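Glutamine cyclotransferase (Tannerella forsythia, PDB 6QRO) probably converts N-terminal glutamine of peptides and proteins to pyroglutamate, as a zinc-dependent type II glutaminyl cyclase. Local coordinates at residues 80-85 against 166-171; 117-122 against 287-292; 207-212 against 270-275; 213-218 against 245-250. All blocks are in the same frame, centred on the assembly; numbering follows the deposited sequence.

Contact 1. Residues 80-85 against 166-171; sequences TAYNGE and EDYGTP. With ZN (zinc ion), chain E.
Y82 lies against T170 and P171, joining the tip of a beta-hairpin to the loop that carries the zinc ligand D167. Strands 71-80 and 86-96 are linked here by a type I beta turn, A81 to G84, closed by G84 N to A81 O (2.9 Å). At the turn, N83 OD1 accepts from E85 N, an Asx turn, and G84 has the positive phi that suits glycine.

The Y82 ring does most of the touching. Its chi1 of 73° puts CG between the backbone N and the carbonyl carbon and carries the ring toward the other loop, and chi2 of -80° turns a face to it. P171 CD sits over that face, 3.7 Å from the ring centroid and displaced toward the rim, as a CH-pi contact; T170 CA lies over the same face at 4.2 Å from the centroid. The opposite face is backed by N83 CB, so the ring is sandwiched. Its hydroxyl is hydrogen-bonded to Y115. The two tyrosines meet less directly: Y82 CE1 approaches the edge of the Y168 ring, 4.0 Å from Y168 CD1, while A81 CB packs obliquely on that ring 3.6 Å from Y168 CD1.

On the far side of this loop, D167 grips the zinc ion with both carboxylate oxygens; D134 and H288 are the other protein ligands. R113 takes the carbonyl oxygens of D167 and G169, pinning the backbone between the metal and the hairpin. A bridging water finishes the join, accepting from Y82 N at 2.7 Å and donating to Y168 O at 3.0 Å.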
loop_
_atom_site.group_PDB
_atom_site.type_symbol
_atom_site.label_atom_id
_atom_site.label_comp_id
_atom_site.label_asym_id
_atom_site.label_seq_id
_atom_site.Cartn_x
_atom_site.Cartn_y
_atom_site.Cartn_z
ATOM N N THR A 80 -3.469 -4.077 -19.148
ATOM C CA THR A 80 -2.887 -5.229 -19.826
ATOM C C THR A 80 -1.708 -5.740 -19.006
ATOM O O THR A 80 -0.739 -5.009 -18.769
ATOM C CB THR A 80 -2.460 -4.863 -21.254
ATOM O OG1 THR A 80 -3.592 -4.386 -21.984
ATOM C CG2 THR A 80 -1.903 -6.070 -21.989
ATOM N N ALA A 81 -1.815 -6.988 -18.552
ATOM C CA ALA A 81 -0.752 -7.628 -17.803
ATOM C C ALA A 81 0.402 -8.008 -18.737
ATOM O O ALA A 81 0.311 -7.890 -19.964
ATOM C CB ALA A 81 -1.284 -8.868 -17.076
ATOM N N TYR A 82 1.501 -8.465 -18.119
ATOM C CA TYR A 82 2.710 -8.867 -18.833
ATOM C C TYR A 82 2.415 -9.888 -19.928
ATOM O O TYR A 82 3.090 -9.914 -20.959
ATOM C CB TYR A 82 3.723 -9.441 -17.826
ATOM C CG TYR A 82 3.305 -10.811 -17.333
ATOM C CD1 TYR A 82 2.342 -10.942 -16.341
ATOM C CD2 TYR A 82 3.808 -11.977 -17.911
ATOM C CE1 TYR A 82 1.914 -12.193 -15.914
ATOM C CE2 TYR A 82 3.383 -13.237 -17.481
ATOM C CZ TYR A 82 2.434 -13.337 -16.481
ATOM O OH TYR A 82 2.005 -14.573 -16.045
ATOM N N ASN A 83 1.390 -10.706 -19.742
ATOM C CA ASN A 83 1.036 -11.773 -20.657
ATOM C C ASN A 83 -0.015 -11.348 -21.681
ATOM O O ASN A 83 -0.443 -12.179 -22.493
ATOM C CB ASN A 83 0.503 -12.938 -19.830
ATOM C CG ASN A 83 -0.695 -12.523 -18.996
ATOM O OD1 ASN A 83 -0.990 -11.331 -18.894
ATOM N ND2 ASN A 83 -1.358 -13.479 -18.367
ATOM N N GLY A 84 -0.366 -10.060 -21.720
ATOM C CA GLY A 84 -1.396 -9.562 -22.612
ATOM C C GLY A 84 -2.814 -9.697 -22.104
ATOM O O GLY A 84 -3.731 -9.180 -22.751
ATOM N N GLU A 85 -3.025 -10.348 -20.958
ATOM C CA GLU A 85 -4.355 -10.436 -20.348
ATOM C C GLU A 85 -4.886 -9.060 -19.957
ATOM O O GLU A 85 -4.154 -8.218 -19.431
ATOM C CB GLU A 85 -4.318 -11.340 -19.115
ATOM C CG GLU A 85 -4.760 -12.766 -19.374
ATOM C CD GLU A 85 -6.252 -12.915 -19.319
ATOM O OE1 GLU A 85 -6.809 -12.902 -18.200
ATOM O OE2 GLU A 85 -6.879 -13.032 -20.390
ATOM N N GLU A 166 -1.160 -3.991 -8.896
ATOM C CA GLU A 166 0.230 -3.674 -8.604
ATOM C C GLU A 166 1.123 -4.901 -8.659
ATOM O O GLU A 166 2.298 -4.781 -9.025
ATOM C CB GLU A 166 0.318 -3.048 -7.216
ATOM C CG GLU A 166 1.707 -2.745 -6.664
ATOM C CD GLU A 166 2.272 -3.899 -5.798
ATOM O OE1 GLU A 166 1.607 -4.950 -5.702
ATOM O OE2 GLU A 166 3.357 -3.750 -5.191
ATOM N N ASP A 167 0.586 -6.071 -8.295
ATOM C CA ASP A 167 1.368 -7.258 -7.970
ATOM C C ASP A 167 1.185 -8.378 -8.992
ATOM O O ASP A 167 1.306 -9.559 -8.651
ATOM C CB ASP A 167 1.000 -7.767 -6.576
ATOM C CG ASP A 167 2.215 -8.080 -5.743
ATOM O OD1 ASP A 167 3.330 -7.779 -6.192
ATOM O OD2 ASP A 167 2.073 -8.590 -4.637
ATOM N N TYR A 168 0.921 -8.017 -10.251
ATOM C CA TYR A 168 0.690 -8.953 -11.348
ATOM C C TYR A 168 1.875 -8.964 -12.300
ATOM O O TYR A 168 1.724 -9.232 -13.485
ATOM C CB TYR A 168 -0.579 -8.565 -12.108
ATOM C CG TYR A 168 -1.446 -9.663 -12.707
ATOM C CD1 TYR A 168 -1.020 -10.387 -13.836
ATOM C CD2 TYR A 168 -2.738 -9.883 -12.247
ATOM C CE1 TYR A 168 -1.826 -11.353 -14.417
ATOM C CE2 TYR A 168 -3.564 -10.837 -12.838
ATOM C CZ TYR A 168 -3.106 -11.569 -13.927
ATOM O OH TYR A 168 -3.922 -12.527 -14.519
ATOM N N GLY A 169 3.065 -8.650 -11.799
ATOM C CA GLY A 169 4.189 -8.505 -12.689
ATOM C C GLY A 169 4.703 -9.836 -13.152
ATOM O O GLY A 169 4.296 -10.891 -12.659
ATOM N N THR A 170 5.628 -9.768 -14.101
ATOM C CA THR A 170 6.197 -10.955 -14.717
ATOM C C THR A 170 6.695 -11.908 -13.633
ATOM O O THR A 170 7.535 -11.518 -12.816
ATOM C CB THR A 170 7.346 -10.567 -15.649
ATOM O OG1 THR A 170 6.878 -9.636 -16.624
ATOM C CG2 THR A 170 7.869 -11.787 -16.377
ATOM N N PRO A 171 6.212 -13.143 -13.590
ATOM C CA PRO A 171 6.701 -14.092 -12.592
ATOM C C PRO A 171 8.092 -14.628 -12.896
ATOM O O PRO A 171 8.591 -14.565 -14.024
ATOM C CB PRO A 171 5.660 -15.207 -12.641
ATOM C CG PRO A 171 5.049 -15.093 -13.959
ATOM C CD PRO A 171 5.055 -13.661 -14.325
HETATM ZN ZN ZN E . 4.007 -8.414 -4.067
HETATM O O HOH W 1 1.590 -7.176 -15.699
HETATM O O HOH W 2 -2.886 -14.062 -16.565
HETATM O O HOH W 3 5.577 -7.694 -3.741
#

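Contact 2. Residues 117-122 against 287-292; sequences DHDTDE and WHTQND. With ZN (zinc ion), chain E.
The zinc ligand H288 is held in its loop by D117 and H118, which belong to the loop after strand 103-109. H288 NE2 reaches the metal at 2.3 Å, alongside D134 and D167. On the backbone, H118 N donates to H288 O (3.0 Å).

The D117 carboxylate runs beside the H288 ring and points the same way, the two planes 30° apart. H118 leans across, its CD2 3.5 Å from H288 CB. One face of the H118 ring takes W287 CE3, and the two aromatic groups meet obliquely, with planes at 50°. W287 in turn lies over a face of the H288 ring, so the three make an aromatic cluster beside the metal. Farther along, D119 OD1 receives Q290 N at 2.8 Å in an almost straight bond, while D119 OD2 accepts from D121 N in an Asx turn; D119 thus ties the two loops together.

A single water joins D117 OD2, H118 NE2 and H288 ND1. With NE2 bound to zinc, H288 ND1 is the donor and the water accepts from it (2.8 Å). D117, salt-bridged to R113, reaches the ligand through this water and by packing alongside its ring, and so probably helps to hold the imidazole in place.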
loop_
_atom_site.group_PDB
_atom_site.type_symbol
_atom_site.label_atom_id
_atom_site.label_comp_id
_atom_site.label_asym_id
_atom_site.label_seq_id
_atom_site.Cartn_x
_atom_site.Cartn_y
_atom_site.Cartn_z
ATOM N N ASP A 117 5.029 -17.369 -6.904
ATOM C CA ASP A 117 6.095 -17.783 -7.802
ATOM C C ASP A 117 7.438 -17.931 -7.103
ATOM O O ASP A 117 8.382 -18.405 -7.739
ATOM C CB ASP A 117 6.171 -16.823 -9.002
ATOM C CG ASP A 117 6.268 -15.356 -8.600
ATOM O OD1 ASP A 117 5.699 -14.975 -7.552
ATOM O OD2 ASP A 117 6.888 -14.571 -9.362
ATOM N N HIS A 118 7.532 -17.555 -5.821
ATOM C CA HIS A 118 8.681 -17.827 -4.971
ATOM C C HIS A 118 8.429 -18.954 -3.980
ATOM O O HIS A 118 9.258 -19.177 -3.092
ATOM C CB HIS A 118 9.096 -16.580 -4.192
ATOM C CG HIS A 118 9.675 -15.498 -5.043
ATOM N ND1 HIS A 118 11.027 -15.241 -5.094
ATOM C CD2 HIS A 118 9.087 -14.583 -5.848
ATOM C CE1 HIS A 118 11.253 -14.230 -5.912
ATOM N NE2 HIS A 118 10.091 -13.807 -6.379
ATOM N N ASP A 119 7.315 -19.671 -4.109
ATOM C CA ASP A 119 7.013 -20.733 -3.158
ATOM C C ASP A 119 8.093 -21.810 -3.194
ATOM O O ASP A 119 8.726 -22.045 -4.230
ATOM C CB ASP A 119 5.639 -21.341 -3.466
ATOM C CG ASP A 119 4.986 -21.946 -2.232
ATOM O OD1 ASP A 119 4.460 -21.160 -1.405
ATOM O OD2 ASP A 119 5.006 -23.195 -2.084
ATOM N N THR A 120 8.335 -22.448 -2.037
ATOM C CA THR A 120 9.281 -23.560 -2.012
ATOM C C THR A 120 8.732 -24.749 -2.780
ATOM O O THR A 120 9.510 -25.577 -3.268
ATOM C CB THR A 120 9.628 -23.999 -0.584
ATOM O OG1 THR A 120 8.485 -24.596 0.033
ATOM C CG2 THR A 120 10.096 -22.825 0.253
ATOM N N ASP A 121 7.409 -24.831 -2.901
ATOM C CA ASP A 121 6.729 -25.869 -3.662
ATOM C C ASP A 121 6.458 -25.314 -5.053
ATOM O O ASP A 121 5.692 -24.360 -5.207
ATOM C CB ASP A 121 5.427 -26.254 -2.962
ATOM C CG ASP A 121 4.874 -27.578 -3.419
ATOM O OD1 ASP A 121 5.221 -28.043 -4.522
ATOM O OD2 ASP A 121 4.067 -28.160 -2.661
ATOM N N GLU A 122 7.093 -25.900 -6.070
ATOM C CA GLU A 122 6.833 -25.451 -7.432
ATOM C C GLU A 122 5.374 -25.681 -7.828
ATOM O O GLU A 122 4.880 -25.023 -8.742
ATOM C CB GLU A 122 7.801 -26.123 -8.402
ATOM C CG GLU A 122 7.562 -25.782 -9.845
ATOM C CD GLU A 122 8.437 -26.576 -10.782
ATOM O OE1 GLU A 122 9.471 -27.110 -10.325
ATOM O OE2 GLU A 122 8.071 -26.690 -11.965
ATOM N N TRP A 287 7.354 -13.679 1.189
ATOM C CA TRP A 287 7.019 -12.840 0.043
ATOM C C TRP A 287 6.833 -13.689 -1.208
ATOM O O TRP A 287 7.719 -14.473 -1.578
ATOM C CB TRP A 287 8.119 -11.818 -0.210
ATOM C CG TRP A 287 7.828 -10.813 -1.291
ATOM C CD1 TRP A 287 6.891 -9.825 -1.266
ATOM C CD2 TRP A 287 8.471 -10.720 -2.578
ATOM N NE1 TRP A 287 6.935 -9.093 -2.433
ATOM C CE2 TRP A 287 7.881 -9.636 -3.262
ATOM C CE3 TRP A 287 9.490 -11.442 -3.210
ATOM C CZ2 TRP A 287 8.288 -9.251 -4.547
ATOM C CZ3 TRP A 287 9.885 -11.056 -4.490
ATOM C CH2 TRP A 287 9.279 -9.977 -5.140
ATOM N N HIS A 288 5.675 -13.518 -1.850
ATOM C CA HIS A 288 5.270 -14.247 -3.051
ATOM C C HIS A 288 5.339 -15.755 -2.836
ATOM O O HIS A 288 5.648 -16.527 -3.744
ATOM C CB HIS A 288 6.080 -13.789 -4.252
ATOM C CG HIS A 288 5.766 -12.393 -4.669
ATOM N ND1 HIS A 288 6.228 -11.838 -5.847
ATOM C CD2 HIS A 288 4.999 -11.445 -4.084
ATOM C CE1 HIS A 288 5.788 -10.598 -5.952
ATOM N NE2 HIS A 288 5.041 -10.334 -4.893
ATOM N N THR A 289 5.056 -16.177 -1.610
ATOM C CA THR A 289 4.806 -17.562 -1.264
ATOM C C THR A 289 3.389 -17.677 -0.728
ATOM O O THR A 289 2.689 -16.677 -0.515
ATOM C CB THR A 289 5.792 -18.078 -0.204
ATOM O OG1 THR A 289 5.435 -17.528 1.066
ATOM C CG2 THR A 289 7.225 -17.704 -0.547
ATOM N N GLN A 290 2.952 -18.911 -0.532
ATOM C CA GLN A 290 1.675 -19.133 0.126
ATOM C C GLN A 290 1.790 -19.095 1.653
ATOM O O GLN A 290 0.833 -19.443 2.353
ATOM C CB GLN A 290 1.037 -20.405 -0.427
ATOM C CG GLN A 290 0.589 -20.088 -1.853
ATOM C CD GLN A 290 -0.420 -21.044 -2.425
ATOM O OE1 GLN A 290 -0.500 -22.197 -2.023
ATOM N NE2 GLN A 290 -1.201 -20.565 -3.393
ATOM N N ASN A 291 2.968 -18.720 2.161
ATOM C CA ASN A 291 3.218 -18.415 3.559
ATOM C C ASN A 291 2.845 -16.981 3.930
ATOM O O ASN A 291 2.984 -16.596 5.094
ATOM C CB ASN A 291 4.700 -18.652 3.864
ATOM C CG ASN A 291 5.097 -20.100 3.708
ATOM O OD1 ASN A 291 4.262 -20.989 3.808
ATOM N ND2 ASN A 291 6.360 -20.340 3.415
ATOM N N ASP A 292 2.418 -16.166 2.972
ATOM C CA ASP A 292 1.958 -14.809 3.263
ATOM C C ASP A 292 0.483 -14.844 3.685
ATOM O O ASP A 292 -0.444 -14.583 2.906
ATOM C CB ASP A 292 2.226 -13.887 2.081
ATOM C CG ASP A 292 1.963 -12.441 2.423
ATOM O OD1 ASP A 292 1.595 -12.188 3.599
ATOM O OD2 ASP A 292 2.137 -11.557 1.548
HETATM ZN ZN ZN E . 4.007 -8.414 -4.067
HETATM O O HOH W 4 8.156 -12.408 -7.854
HETATM O O HOH W 3 5.577 -7.694 -3.741
#

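Contact 3. Residues 207-212 against 270-275; sequences DMVGSR and LDIINY
D207 is hydrogen-bonded through its backbone N to I272 O (2.8 Å), where strand 203-207 runs out beside the edge strand 269-273. Another backbone approach follows: I273 CA points its hydrogen almost straight at D207 O, 3.1 Å away. Beyond this the chains part, and M208 O packs on N274 CB at 3.5 Å.

The apolar contacts are few and specific. V209 CG1 touches I272 CG2 at 3.9 Å, the two side chains crossing at about a right angle, and the same methyl lies against I272 O. M208 and I273 run side by side. The thioether bends at chi3 (-67°), which brings CE to I273 CD1 at 4.2 Å. I273 CD1 also lies 3.7 Å from D207 OD2, its chain extended from the backbone alongside the aspartate.

Among the charged groups, D207 OD2 and D271 OD2 are 4.5 Å apart without a bond between them, and D256 lies close to both. Acidic groups thus gather here, in a buried setting.

D207 and M208 both touch D134 on helix 132-151, and the M208 side chain comes within about 5 Å of the zinc. Residues leaving the C-terminal ends of parallel strands to wall a metal site are characteristic of the alpha/beta fold of the M28 family.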
loop_
_atom_site.group_PDB
_atom_site.type_symbol
_atom_site.label_atom_id
_atom_site.label_comp_id
_atom_site.label_asym_id
_atom_site.label_seq_id
_atom_site.Cartn_x
_atom_site.Cartn_y
_atom_site.Cartn_z
ATOM N N ASP A 207 3.452 -0.410 2.255
ATOM C CA ASP A 207 3.569 -1.680 1.544
ATOM C C ASP A 207 4.222 -2.706 2.454
ATOM O O ASP A 207 5.309 -2.459 2.972
ATOM C CB ASP A 207 4.382 -1.513 0.255
ATOM C CG ASP A 207 4.326 -2.736 -0.643
ATOM O OD1 ASP A 207 3.624 -3.721 -0.337
ATOM O OD2 ASP A 207 5.002 -2.708 -1.679
ATOM N N MET A 208 3.559 -3.841 2.662
ATOM C CA MET A 208 4.075 -4.905 3.530
ATOM C C MET A 208 4.463 -4.322 4.890
ATOM O O MET A 208 5.632 -4.270 5.296
ATOM C CB MET A 208 5.225 -5.665 2.864
ATOM C CG MET A 208 4.687 -6.690 1.866
ATOM S SD MET A 208 5.845 -7.431 0.718
ATOM C CE MET A 208 6.303 -6.060 -0.298
ATOM N N VAL A 209 3.415 -3.864 5.574
ATOM C CA VAL A 209 3.553 -3.116 6.816
ATOM C C VAL A 209 2.864 -3.861 7.953
ATOM O O VAL A 209 2.465 -3.250 8.949
ATOM C CB VAL A 209 3.021 -1.677 6.679
ATOM C CG1 VAL A 209 4.071 -0.771 6.085
ATOM C CG2 VAL A 209 1.779 -1.654 5.798
ATOM N N GLY A 210 2.779 -5.192 7.851
ATOM C CA GLY A 210 2.182 -5.954 8.939
ATOM C C GLY A 210 2.943 -7.165 9.460
ATOM O O GLY A 210 2.464 -7.818 10.389
ATOM N N SER A 211 4.133 -7.461 8.944
ATOM C CA SER A 211 4.759 -8.731 9.294
ATOM C C SER A 211 5.477 -8.632 10.631
ATOM O O SER A 211 5.997 -7.579 11.015
ATOM C CB SER A 211 5.750 -9.199 8.227
ATOM O OG SER A 211 6.830 -8.290 8.089
ATOM N N ARG A 212 5.522 -9.766 11.325
ATOM C CA ARG A 212 6.255 -9.857 12.577
ATOM C C ARG A 212 7.732 -9.588 12.339
ATOM O O ARG A 212 8.329 -10.138 11.412
ATOM C CB ARG A 212 6.035 -11.240 13.191
ATOM C CG ARG A 212 6.606 -11.429 14.586
ATOM C CD ARG A 212 5.922 -12.632 15.204
ATOM N NE ARG A 212 4.478 -12.398 15.174
ATOM C CZ ARG A 212 3.774 -11.976 16.216
ATOM N NH1 ARG A 212 4.387 -11.793 17.379
ATOM N NH2 ARG A 212 2.466 -11.760 16.094
ATOM N N LEU A 270 7.022 8.734 -0.529
ATOM C CA LEU A 270 7.859 7.840 0.245
ATOM C C LEU A 270 7.169 6.487 0.333
ATOM O O LEU A 270 5.946 6.383 0.169
ATOM C CB LEU A 270 8.137 8.410 1.658
ATOM C CG LEU A 270 6.965 8.601 2.626
ATOM C CD1 LEU A 270 6.945 7.435 3.613
ATOM C CD2 LEU A 270 6.997 9.958 3.361
ATOM N N ASP A 271 7.969 5.445 0.522
ATOM C CA ASP A 271 7.466 4.087 0.671
ATOM C C ASP A 271 7.850 3.602 2.054
ATOM O O ASP A 271 9.026 3.635 2.428
ATOM C CB ASP A 271 8.019 3.151 -0.411
ATOM C CG ASP A 271 7.257 1.834 -0.499
ATOM O OD1 ASP A 271 6.303 1.618 0.288
ATOM O OD2 ASP A 271 7.576 1.030 -1.402
ATOM N N ILE A 272 6.860 3.225 2.839
ATOM C CA ILE A 272 7.105 2.505 4.077
ATOM C C ILE A 272 6.947 1.044 3.686
ATOM O O ILE A 272 5.836 0.574 3.444
ATOM C CB ILE A 272 6.147 2.929 5.193
ATOM C CG1 ILE A 272 6.196 4.453 5.370
ATOM C CG2 ILE A 272 6.540 2.247 6.494
ATOM C CD1 ILE A 272 5.283 5.007 6.483
ATOM N N ILE A 273 8.066 0.341 3.541
ATOM C CA ILE A 273 8.062 -1.009 2.985
ATOM C C ILE A 273 9.062 -1.827 3.765
ATOM O O ILE A 273 10.142 -1.337 4.101
ATOM C CB ILE A 273 8.376 -1.021 1.458
ATOM C CG1 ILE A 273 8.477 -2.452 0.919
ATOM C CG2 ILE A 273 9.624 -0.200 1.102
ATOM C CD1 ILE A 273 8.531 -2.534 -0.595
ATOM N N ASN A 274 8.696 -3.070 4.075
ATOM C CA ASN A 274 9.621 -3.933 4.799
ATOM C C ASN A 274 10.889 -4.143 3.989
ATOM O O ASN A 274 10.834 -4.427 2.788
ATOM C CB ASN A 274 8.981 -5.281 5.119
ATOM C CG ASN A 274 9.928 -6.202 5.876
ATOM O OD1 ASN A 274 10.561 -5.795 6.870
ATOM N ND2 ASN A 274 10.001 -7.459 5.442
ATOM N N TYR A 275 12.041 -3.990 4.635
ATOM C CA TYR A 275 13.297 -4.363 4.004
ATOM C C TYR A 275 13.886 -5.505 4.813
ATOM O O TYR A 275 14.188 -5.330 6.002
ATOM C CB TYR A 275 14.254 -3.171 3.943
ATOM C CG TYR A 275 15.631 -3.473 3.392
ATOM C CD1 TYR A 275 15.814 -3.640 2.029
ATOM C CD2 TYR A 275 16.747 -3.513 4.211
ATOM C CE1 TYR A 275 17.063 -3.886 1.498
ATOM C CE2 TYR A 275 18.005 -3.751 3.688
ATOM C CZ TYR A 275 18.157 -3.937 2.325
ATOM O OH TYR A 275 19.408 -4.186 1.792
#

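Contact 4. Residues 213-218 against 245-250; sequences GATFYK and YFINAQ
This is a short parallel strand pairing with a beta bulge, F216 to K218 against F246 to Q250, set beside the main sheet and joined by a beta-alpha-beta connection through helices 220-225 and 227-239. Y245 O receives F216 N at 2.8 Å, and F216 O in turn accepts from I247 N. The next bond, K218 N to A249 O (2.9 Å), comes two residues late on the second strand, because the chain makes an inverse gamma turn centred on N248.

F216, F246, K218 and Q250 share one face. There the edge of the F216 ring meets the face of F246, with planes at 60° and centroids 5.4 Å apart; both rings also touch I272 of strand 269-273, and W234 of helix 227-239 packs edge-to-face with F246.

I247 works on the other side. Its CG2 sits over the Y217 ring in a CH-pi contact, 3.8 Å from the centroid and 14° off the normal, while its CD1 presses tightly on T215 CB at 3.5 Å. A249 CB adds to the packing on Y217. K218 extends fully beside N248, and its NZ, salt-bridged to E231, donates to N248 OD1 at 2.9 Å.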
loop_
_atom_site.group_PDB
_atom_site.type_symbol
_atom_site.label_atom_id
_atom_site.label_comp_id
_atom_site.label_asym_id
_atom_site.label_seq_id
_atom_site.Cartn_x
_atom_site.Cartn_y
_atom_site.Cartn_z
ATOM N N GLY A 213 8.300 -8.679 13.136
ATOM C CA GLY A 213 9.706 -8.328 13.030
ATOM C C GLY A 213 10.055 -7.377 11.906
ATOM O O GLY A 213 11.237 -7.215 11.600
ATOM N N ALA A 214 9.070 -6.748 11.276
ATOM C CA ALA A 214 9.353 -5.860 10.155
ATOM C C ALA A 214 10.251 -4.690 10.562
ATOM O O ALA A 214 10.184 -4.179 11.682
ATOM C CB ALA A 214 8.040 -5.346 9.551
ATOM N N THR A 215 11.125 -4.296 9.640
ATOM C CA THR A 215 12.029 -3.169 9.812
ATOM C C THR A 215 11.981 -2.369 8.527
ATOM O O THR A 215 12.316 -2.890 7.461
ATOM C CB THR A 215 13.476 -3.609 10.132
ATOM O OG1 THR A 215 14.013 -4.416 9.072
ATOM C CG2 THR A 215 13.581 -4.342 11.461
ATOM N N PHE A 216 11.579 -1.107 8.624
ATOM C CA PHE A 216 11.420 -0.254 7.447
ATOM C C PHE A 216 12.656 0.631 7.348
ATOM O O PHE A 216 12.796 1.619 8.078
ATOM C CB PHE A 216 10.134 0.568 7.524
ATOM C CG PHE A 216 8.929 -0.240 7.874
ATOM C CD1 PHE A 216 8.498 -1.256 7.044
ATOM C CD2 PHE A 216 8.233 -0.001 9.046
ATOM C CE1 PHE A 216 7.386 -2.007 7.362
ATOM C CE2 PHE A 216 7.114 -0.761 9.373
ATOM C CZ PHE A 216 6.694 -1.765 8.526
ATOM N N TYR A 217 13.553 0.267 6.434
ATOM C CA TYR A 217 14.684 1.113 6.120
ATOM C C TYR A 217 14.242 2.217 5.175
ATOM O O TYR A 217 13.172 2.154 4.566
ATOM C CB TYR A 217 15.812 0.308 5.468
ATOM C CG TYR A 217 16.534 -0.677 6.360
ATOM C CD1 TYR A 217 15.865 -1.725 6.980
ATOM C CD2 TYR A 217 17.904 -0.578 6.544
ATOM C CE1 TYR A 217 16.539 -2.634 7.769
ATOM C CE2 TYR A 217 18.585 -1.477 7.319
ATOM C CZ TYR A 217 17.904 -2.500 7.934
ATOM O OH TYR A 217 18.609 -3.380 8.718
ATOM N N LYS A 218 15.080 3.243 5.059
ATOM C CA LYS A 218 14.799 4.354 4.160
ATOM C C LYS A 218 15.079 3.891 2.740
ATOM O O LYS A 218 16.218 3.550 2.410
ATOM C CB LYS A 218 15.655 5.571 4.505
ATOM C CG LYS A 218 15.583 6.008 5.968
ATOM C CD LYS A 218 16.477 7.235 6.222
ATOM C CE LYS A 218 16.147 7.937 7.537
ATOM N NZ LYS A 218 17.163 8.957 7.935
ATOM N N TYR A 245 11.329 0.073 14.597
ATOM C CA TYR A 245 10.631 -0.233 13.352
ATOM C C TYR A 245 11.163 0.578 12.182
ATOM O O TYR A 245 11.531 0.008 11.151
ATOM C CB TYR A 245 9.129 0.018 13.513
ATOM C CG TYR A 245 8.510 -0.989 14.433
ATOM C CD1 TYR A 245 8.330 -2.291 14.018
ATOM C CD2 TYR A 245 8.131 -0.652 15.728
ATOM C CE1 TYR A 245 7.793 -3.232 14.848
ATOM C CE2 TYR A 245 7.571 -1.600 16.567
ATOM C CZ TYR A 245 7.410 -2.883 16.116
ATOM O OH TYR A 245 6.886 -3.849 16.922
ATOM N N PHE A 246 11.268 1.893 12.346
ATOM C CA PHE A 246 11.752 2.784 11.297
ATOM C C PHE A 246 13.247 2.922 11.524
ATOM O O PHE A 246 13.695 3.637 12.424
ATOM C CB PHE A 246 11.020 4.121 11.339
ATOM C CG PHE A 246 9.579 4.025 10.894
ATOM C CD1 PHE A 246 8.617 3.429 11.710
ATOM C CD2 PHE A 246 9.188 4.499 9.656
ATOM C CE1 PHE A 246 7.290 3.321 11.291
ATOM C CE2 PHE A 246 7.862 4.403 9.237
ATOM C CZ PHE A 246 6.914 3.816 10.058
ATOM N N ILE A 247 14.023 2.187 10.746
ATOM C CA ILE A 247 15.459 2.109 10.983
ATOM C C ILE A 247 16.117 3.334 10.379
ATOM O O ILE A 247 15.745 3.779 9.292
ATOM C CB ILE A 247 16.024 0.789 10.421
ATOM C CG1 ILE A 247 15.963 -0.295 11.498
ATOM C CG2 ILE A 247 17.465 0.944 9.959
ATOM C CD1 ILE A 247 14.597 -0.773 11.839
ATOM N N ASN A 248 17.073 3.912 11.104
ATOM C CA ASN A 248 17.810 5.060 10.589
ATOM C C ASN A 248 18.986 4.543 9.758
ATOM O O ASN A 248 20.159 4.695 10.102
ATOM C CB ASN A 248 18.273 5.947 11.744
ATOM C CG ASN A 248 18.759 7.309 11.281
ATOM O OD1 ASN A 248 18.054 8.011 10.550
ATOM N ND2 ASN A 248 19.970 7.681 11.684
ATOM N N ALA A 249 18.640 3.941 8.619
ATOM C CA ALA A 249 19.615 3.413 7.666
ATOM C C ALA A 249 18.918 3.194 6.330
ATOM O O ALA A 249 17.702 3.005 6.272
ATOM C CB ALA A 249 20.262 2.107 8.148
ATOM N N GLN A 250 19.719 3.169 5.267
ATOM C CA GLN A 250 19.218 2.999 3.912
ATOM C C GLN A 250 18.920 1.546 3.577
ATOM O O GLN A 250 19.612 0.623 4.005
ATOM C CB GLN A 250 20.233 3.516 2.899
ATOM C CG GLN A 250 20.455 4.993 2.882
ATOM C CD GLN A 250 20.385 5.514 1.466
ATOM O OE1 GLN A 250 19.305 5.590 0.870
ATOM N NE2 GLN A 250 21.544 5.844 0.902
#

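How the contacts relate
From the N terminus, the hairpin at 80-85 waits until 166-171 for contact 1 to close. Meanwhile 117-122 has opened contact 2, completed only at 287-292, so the two cross; they meet at the zinc ion and where P171 touches D117. Contact 3 opens after contact 1 is finished, and its span, 207 to 275, lies within that of contact 2; M208 packs on W287 to join them. Contact 4, 213-218 with 245-250, falls within contact 3, and T215 is probably hydrogen-bonded to N274 and Y275. Contacts 1 and 2 tie loops at the metal site, contact 3 ties the end of strand 203-207 and its following loop to strand 269-273 close by, and contact 4 adds a strand pair beside the sheet edge.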